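Local coordinates for protein probable M18 family aminopeptidase 1 (PDB 2GLF) that probably works as a zinc-dependent metallo-aminopeptidase of the M18 family, removing residues from the N-termini of peptides, at residues F372-I386 / E438-L450. Residues are numbered along the deposited sequence; the frame is centred on the assembly and turned at random.
Sequences FVARVRKVLNEQGVI and ETYVAYRSLMEKL
With CG anti to the backbone N (chi1 -163°) and the chain bent at chi2, E438 brings OE1 up to the turn that ends helix 372-382, while V379, its CG1 likewise anti to N (173°), spreads both methyls over the last turns of the other helix. The pair illustrates how two helices that pack on the same sheet of an M18 metallopeptidase fold meet just past a Schellman motif: G384, at positive phi, is first to leave helical geometry, and V385 and I386 then reach helix 438-449. I386 N donates to E438 OE1 at 2.7 Å, meeting it on the anti side, somewhat out of the carboxylate plane. Replacing E438 by an alanine would probably cost I386 N this acceptor, leaving the segment after the turn to lean more on its backbone bonding with V351. Beside this bond, V385 CG1 packs on A442 CB (3.7 Å), and L380 CD2 reaches the same methyl. The axes of helices 372-382 and 438-449 approach to 9.6 Å, their directions 114° apart. V379 divides its methyls: CG1 lies against L446 CD2 and K449 CB, CG2 against L450 CD2 (3.6 Å). M417 of strand 414-421 touches V376 and L446, and R377 forms salt bridges to D219 and E218 of the second subunit. At the chain's C-terminus, L450 CD1 approaches the F372 ring obliquely, 4.1 Å from CE2.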
loop_
_atom_site.group_PDB
_atom_site.type_symbol
_atom_site.label_atom_id
_atom_site.label_comp_id
_atom_site.label_asym_id
_atom_site.label_seq_id
_atom_site.Cartn_x
_atom_site.Cartn_y
_atom_site.Cartn_z
ATOM N N PHE A 372 14.886 50.499 -3.900
ATOM C CA PHE A 372 16.290 50.114 -3.955
ATOM C C PHE A 372 16.623 49.419 -5.276
ATOM O O PHE A 372 17.682 49.652 -5.859
ATOM C CB PHE A 372 16.645 49.198 -2.788
ATOM C CG PHE A 372 18.116 48.999 -2.615
ATOM C CD1 PHE A 372 18.635 47.741 -2.329
ATOM C CD2 PHE A 372 18.992 50.071 -2.744
ATOM C CE1 PHE A 372 20.010 47.555 -2.175
ATOM C CE2 PHE A 372 20.369 49.899 -2.595
ATOM C CZ PHE A 372 20.880 48.642 -2.310
ATOM N N VAL A 373 15.733 48.556 -5.752
ATOM C CA VAL A 373 15.982 47.881 -7.016
ATOM C C VAL A 373 16.056 48.963 -8.098
ATOM O O VAL A 373 16.794 48.838 -9.083
ATOM C CB VAL A 373 14.855 46.877 -7.355
ATOM C CG1 VAL A 373 15.169 46.157 -8.663
ATOM C CG2 VAL A 373 14.700 45.875 -6.222
ATOM N N ALA A 374 15.290 50.032 -7.901
ATOM C CA ALA A 374 15.280 51.143 -8.845
ATOM C C ALA A 374 16.670 51.774 -8.876
ATOM O O ALA A 374 17.267 51.942 -9.936
ATOM C CB ALA A 374 14.242 52.171 -8.421
ATOM N N ARG A 375 17.183 52.117 -7.701
ATOM C CA ARG A 375 18.500 52.723 -7.595
ATOM C C ARG A 375 19.589 51.840 -8.201
ATOM O O ARG A 375 20.502 52.332 -8.861
ATOM C CB ARG A 375 18.816 53.018 -6.130
ATOM C CG ARG A 375 17.929 54.095 -5.520
ATOM C CD ARG A 375 18.212 54.254 -4.041
ATOM N NE ARG A 375 19.620 54.547 -3.796
ATOM C CZ ARG A 375 20.207 54.463 -2.606
ATOM N NH1 ARG A 375 19.500 54.090 -1.544
ATOM N NH2 ARG A 375 21.500 54.753 -2.478
ATOM N N VAL A 376 19.493 50.535 -7.978
ATOM C CA VAL A 376 20.480 49.605 -8.512
ATOM C C VAL A 376 20.331 49.470 -10.025
ATOM O O VAL A 376 21.316 49.381 -10.751
ATOM C CB VAL A 376 20.328 48.211 -7.866
ATOM C CG1 VAL A 376 21.297 47.219 -8.510
ATOM C CG2 VAL A 376 20.578 48.312 -6.374
ATOM N N ARG A 377 19.090 49.466 -10.496
ATOM C CA ARG A 377 18.827 49.324 -11.920
ATOM C C ARG A 377 19.379 50.509 -12.695
ATOM O O ARG A 377 19.829 50.359 -13.830
ATOM C CB ARG A 377 17.320 49.194 -12.168
ATOM C CG ARG A 377 16.965 48.209 -13.266
ATOM C CD ARG A 377 16.367 48.873 -14.491
ATOM N NE ARG A 377 15.100 49.516 -14.182
ATOM C CZ ARG A 377 14.204 49.880 -15.095
ATOM N NH1 ARG A 377 14.431 49.658 -16.387
ATOM N NH2 ARG A 377 13.084 50.485 -14.715
ATOM N N LYS A 378 19.350 51.685 -12.071
ATOM C CA LYS A 378 19.836 52.914 -12.701
ATOM C C LYS A 378 21.347 52.858 -12.902
ATOM O O LYS A 378 21.837 53.032 -14.022
ATOM C CB LYS A 378 19.467 54.126 -11.844
ATOM C CG LYS A 378 19.556 55.460 -12.564
ATOM C CD LYS A 378 19.000 56.582 -11.695
ATOM C CE LYS A 378 18.903 57.905 -12.449
ATOM N NZ LYS A 378 20.239 58.465 -12.806
ATOM N N VAL A 379 22.080 52.612 -11.819
ATOM C CA VAL A 379 23.532 52.525 -11.896
ATOM C C VAL A 379 23.962 51.530 -12.978
ATOM O O VAL A 379 24.749 51.866 -13.870
ATOM C CB VAL A 379 24.147 52.072 -10.548
ATOM C CG1 VAL A 379 25.640 51.834 -10.719
ATOM C CG2 VAL A 379 23.906 53.121 -9.473
ATOM N N LEU A 380 23.434 50.309 -12.899
ATOM C CA LEU A 380 23.771 49.266 -13.856
ATOM C C LEU A 380 23.600 49.723 -15.290
ATOM O O LEU A 380 24.571 49.812 -16.036
ATOM C CB LEU A 380 22.921 48.017 -13.617
ATOM C CG LEU A 380 23.181 47.238 -12.326
ATOM C CD1 LEU A 380 22.264 46.023 -12.293
ATOM C CD2 LEU A 380 24.646 46.817 -12.235
ATOM N N ASN A 381 22.365 50.011 -15.676
ATOM C CA ASN A 381 22.094 50.444 -17.037
ATOM C C ASN A 381 22.932 51.650 -17.459
ATOM O O ASN A 381 23.399 51.716 -18.602
ATOM C CB ASN A 381 20.607 50.751 -17.210
ATOM C CG ASN A 381 19.753 49.512 -17.119
ATOM O OD1 ASN A 381 20.088 48.472 -17.683
ATOM N ND2 ASN A 381 18.634 49.616 -16.416
ATOM N N GLU A 382 23.131 52.595 -16.544
ATOM C CA GLU A 382 23.923 53.779 -16.855
ATOM C C GLU A 382 25.399 53.459 -17.122
ATOM O O GLU A 382 26.019 54.071 -18.000
ATOM C CB GLU A 382 23.777 54.808 -15.736
ATOM C CG GLU A 382 22.712 55.848 -16.053
ATOM C CD GLU A 382 22.226 56.611 -14.837
ATOM O OE1 GLU A 382 22.958 56.669 -13.826
ATOM O OE2 GLU A 382 21.108 57.167 -14.902
ATOM N N GLN A 383 25.958 52.501 -16.386
ATOM C CA GLN A 383 27.348 52.110 -16.591
ATOM C C GLN A 383 27.442 51.036 -17.681
ATOM O O GLN A 383 28.526 50.503 -17.960
ATOM C CB GLN A 383 27.957 51.571 -15.295
ATOM C CG GLN A 383 27.999 52.562 -14.153
ATOM C CD GLN A 383 28.568 53.903 -14.568
ATOM O OE1 GLN A 383 27.904 54.690 -15.239
ATOM N NE2 GLN A 383 29.806 54.167 -14.173
ATOM N N GLY A 384 26.300 50.715 -18.286
ATOM C CA GLY A 384 26.266 49.715 -19.343
ATOM C C GLY A 384 26.596 48.301 -18.901
ATOM O O GLY A 384 27.162 47.520 -19.664
ATOM N N VAL A 385 26.241 47.963 -17.667
ATOM C CA VAL A 385 26.506 46.631 -17.142
ATOM C C VAL A 385 25.432 45.644 -17.610
ATOM O O VAL A 385 24.235 45.916 -17.514
ATOM C CB VAL A 385 26.530 46.645 -15.606
ATOM C CG1 VAL A 385 27.077 45.335 -15.083
ATOM C CG2 VAL A 385 27.353 47.809 -15.116
ATOM N N ILE A 386 25.867 44.501 -18.126
ATOM C CA ILE A 386 24.947 43.473 -18.595
ATOM C C ILE A 386 24.404 42.701 -17.388
ATOM O O ILE A 386 25.170 42.120 -16.622
ATOM C CB ILE A 386 25.660 42.478 -19.562
ATOM C CG1 ILE A 386 25.838 43.107 -20.948
ATOM C CG2 ILE A 386 24.847 41.211 -19.701
ATOM C CD1 ILE A 386 26.704 44.331 -20.967
ATOM N N GLU A 438 31.733 40.101 -15.670
ATOM C CA GLU A 438 30.671 41.081 -15.565
ATOM C C GLU A 438 30.240 41.341 -14.129
ATOM O O GLU A 438 29.762 42.431 -13.805
ATOM C CB GLU A 438 29.473 40.657 -16.403
ATOM C CG GLU A 438 28.516 41.805 -16.673
ATOM C CD GLU A 438 29.163 42.933 -17.457
ATOM O OE1 GLU A 438 28.507 43.974 -17.660
ATOM O OE2 GLU A 438 30.324 42.777 -17.878
ATOM N N THR A 439 30.392 40.338 -13.270
ATOM C CA THR A 439 30.025 40.502 -11.869
ATOM C C THR A 439 30.975 41.538 -11.295
ATOM O O THR A 439 30.555 42.487 -10.629
ATOM C CB THR A 439 30.167 39.185 -11.099
ATOM O OG1 THR A 439 29.143 38.280 -11.529
ATOM C CG2 THR A 439 30.041 39.425 -9.598
ATOM N N TYR A 440 32.260 41.343 -11.580
ATOM C CA TYR A 440 33.319 42.256 -11.150
ATOM C C TYR A 440 33.012 43.683 -11.606
ATOM O O TYR A 440 33.269 44.644 -10.893
ATOM C CB TYR A 440 34.651 41.811 -11.756
ATOM C CG TYR A 440 35.678 42.911 -11.847
ATOM C CD1 TYR A 440 36.292 43.420 -10.700
ATOM C CD2 TYR A 440 36.028 43.453 -13.079
ATOM C CE1 TYR A 440 37.230 44.443 -10.783
ATOM C CE2 TYR A 440 36.963 44.473 -13.175
ATOM C CZ TYR A 440 37.559 44.965 -12.026
ATOM O OH TYR A 440 38.470 45.991 -12.127
ATOM N N VAL A 441 32.483 43.807 -12.816
ATOM C CA VAL A 441 32.137 45.108 -13.356
ATOM C C VAL A 441 30.966 45.688 -12.574
ATOM O O VAL A 441 31.007 46.842 -12.149
ATOM C CB VAL A 441 31.751 45.007 -14.835
ATOM C CG1 VAL A 441 31.355 46.375 -15.361
ATOM C CG2 VAL A 441 32.912 44.444 -15.633
ATOM N N ALA A 442 29.925 44.880 -12.381
ATOM C CA ALA A 442 28.742 45.311 -11.644
ATOM C C ALA A 442 29.106 45.763 -10.228
ATOM O O ALA A 442 28.717 46.848 -9.797
ATOM C CB ALA A 442 27.723 44.179 -11.594
ATOM N N TYR A 443 29.860 44.934 -9.513
ATOM C CA TYR A 443 30.275 45.248 -8.145
ATOM C C TYR A 443 31.086 46.536 -8.022
ATOM O O TYR A 443 30.914 47.296 -7.071
ATOM C CB TYR A 443 31.099 44.098 -7.566
ATOM C CG TYR A 443 30.291 42.883 -7.178
ATOM C CD1 TYR A 443 30.926 41.718 -6.754
ATOM C CD2 TYR A 443 28.894 42.892 -7.231
ATOM C CE1 TYR A 443 30.195 40.589 -6.390
ATOM C CE2 TYR A 443 28.154 41.770 -6.871
ATOM C CZ TYR A 443 28.813 40.620 -6.451
ATOM O OH TYR A 443 28.102 39.499 -6.092
ATOM N N ARG A 444 31.979 46.766 -8.979
ATOM C CA ARG A 444 32.836 47.945 -8.971
ATOM C C ARG A 444 32.053 49.216 -9.230
ATOM O O ARG A 444 32.195 50.205 -8.509
ATOM C CB ARG A 444 33.933 47.808 -10.026
ATOM C CG ARG A 444 34.786 49.044 -10.185
ATOM C CD ARG A 444 35.860 48.858 -11.244
ATOM N NE ARG A 444 36.549 50.113 -11.532
ATOM C CZ ARG A 444 37.603 50.223 -12.331
ATOM N NH1 ARG A 444 38.104 49.148 -12.930
ATOM N NH2 ARG A 444 38.160 51.411 -12.529
ATOM N N SER A 445 31.228 49.189 -10.269
ATOM C CA SER A 445 30.433 50.351 -10.617
ATOM C C SER A 445 29.303 50.593 -9.618
ATOM O O SER A 445 28.712 51.667 -9.599
ATOM C CB SER A 445 29.884 50.200 -12.036
ATOM O OG SER A 445 29.224 48.961 -12.198
ATOM N N LEU A 446 28.997 49.602 -8.788
ATOM C CA LEU A 446 27.949 49.780 -7.795
ATOM C C LEU A 446 28.525 50.429 -6.545
ATOM O O LEU A 446 27.829 51.174 -5.845
ATOM C CB LEU A 446 27.303 48.446 -7.429
ATOM C CG LEU A 446 26.158 47.980 -8.332
ATOM C CD1 LEU A 446 25.716 46.601 -7.895
ATOM C CD2 LEU A 446 24.996 48.963 -8.259
HETATM N N MSE A 447 29.792 50.144 -6.261
HETATM C CA MSE A 447 30.449 50.732 -5.100
HETATM C C MSE A 447 30.744 52.187 -5.430
HETATM O O MSE A 447 30.692 53.062 -4.563
HETATM C CB MSE A 447 31.764 50.020 -4.803
HETATM C CG MSE A 447 31.632 48.543 -4.550
HETATM SE SE MSE A 447 33.367 47.701 -4.381
HETATM C CE MSE A 447 33.216 47.044 -2.567
ATOM N N GLU A 448 31.048 52.428 -6.702
ATOM C CA GLU A 448 31.382 53.759 -7.201
ATOM C C GLU A 448 30.207 54.707 -7.382
ATOM O O GLU A 448 30.311 55.894 -7.069
ATOM C CB GLU A 448 32.105 53.652 -8.551
ATOM C CG GLU A 448 33.554 53.193 -8.488
ATOM C CD GLU A 448 34.175 53.014 -9.874
ATOM O OE1 GLU A 448 35.410 52.821 -9.953
ATOM O OE2 GLU A 448 33.429 53.059 -10.882
ATOM N N LYS A 449 29.089 54.188 -7.878
ATOM C CA LYS A 449 27.939 55.035 -8.161
ATOM C C LYS A 449 26.736 54.986 -7.218
ATOM O O LYS A 449 25.853 55.835 -7.331
ATOM C CB LYS A 449 27.470 54.772 -9.596
ATOM C CG LYS A 449 28.589 54.743 -10.641
ATOM C CD LYS A 449 28.869 56.109 -11.251
ATOM C CE LYS A 449 29.543 57.068 -10.281
ATOM N NZ LYS A 449 30.950 56.695 -9.968
ATOM N N LEU A 450 26.666 54.027 -6.300
ATOM C CA LEU A 450 25.509 54.006 -5.400
ATOM C C LEU A 450 25.606 55.097 -4.342
ATOM O O LEU A 450 24.605 55.819 -4.140
ATOM C CB LEU A 450 25.331 52.641 -4.711
ATOM C CG LEU A 450 24.416 51.623 -5.412
ATOM C CD1 LEU A 450 23.924 50.604 -4.407
ATOM C CD2 LEU A 450 23.228 52.321 -6.039
ATOM O OXT LEU A 450 26.684 55.211 -3.726
#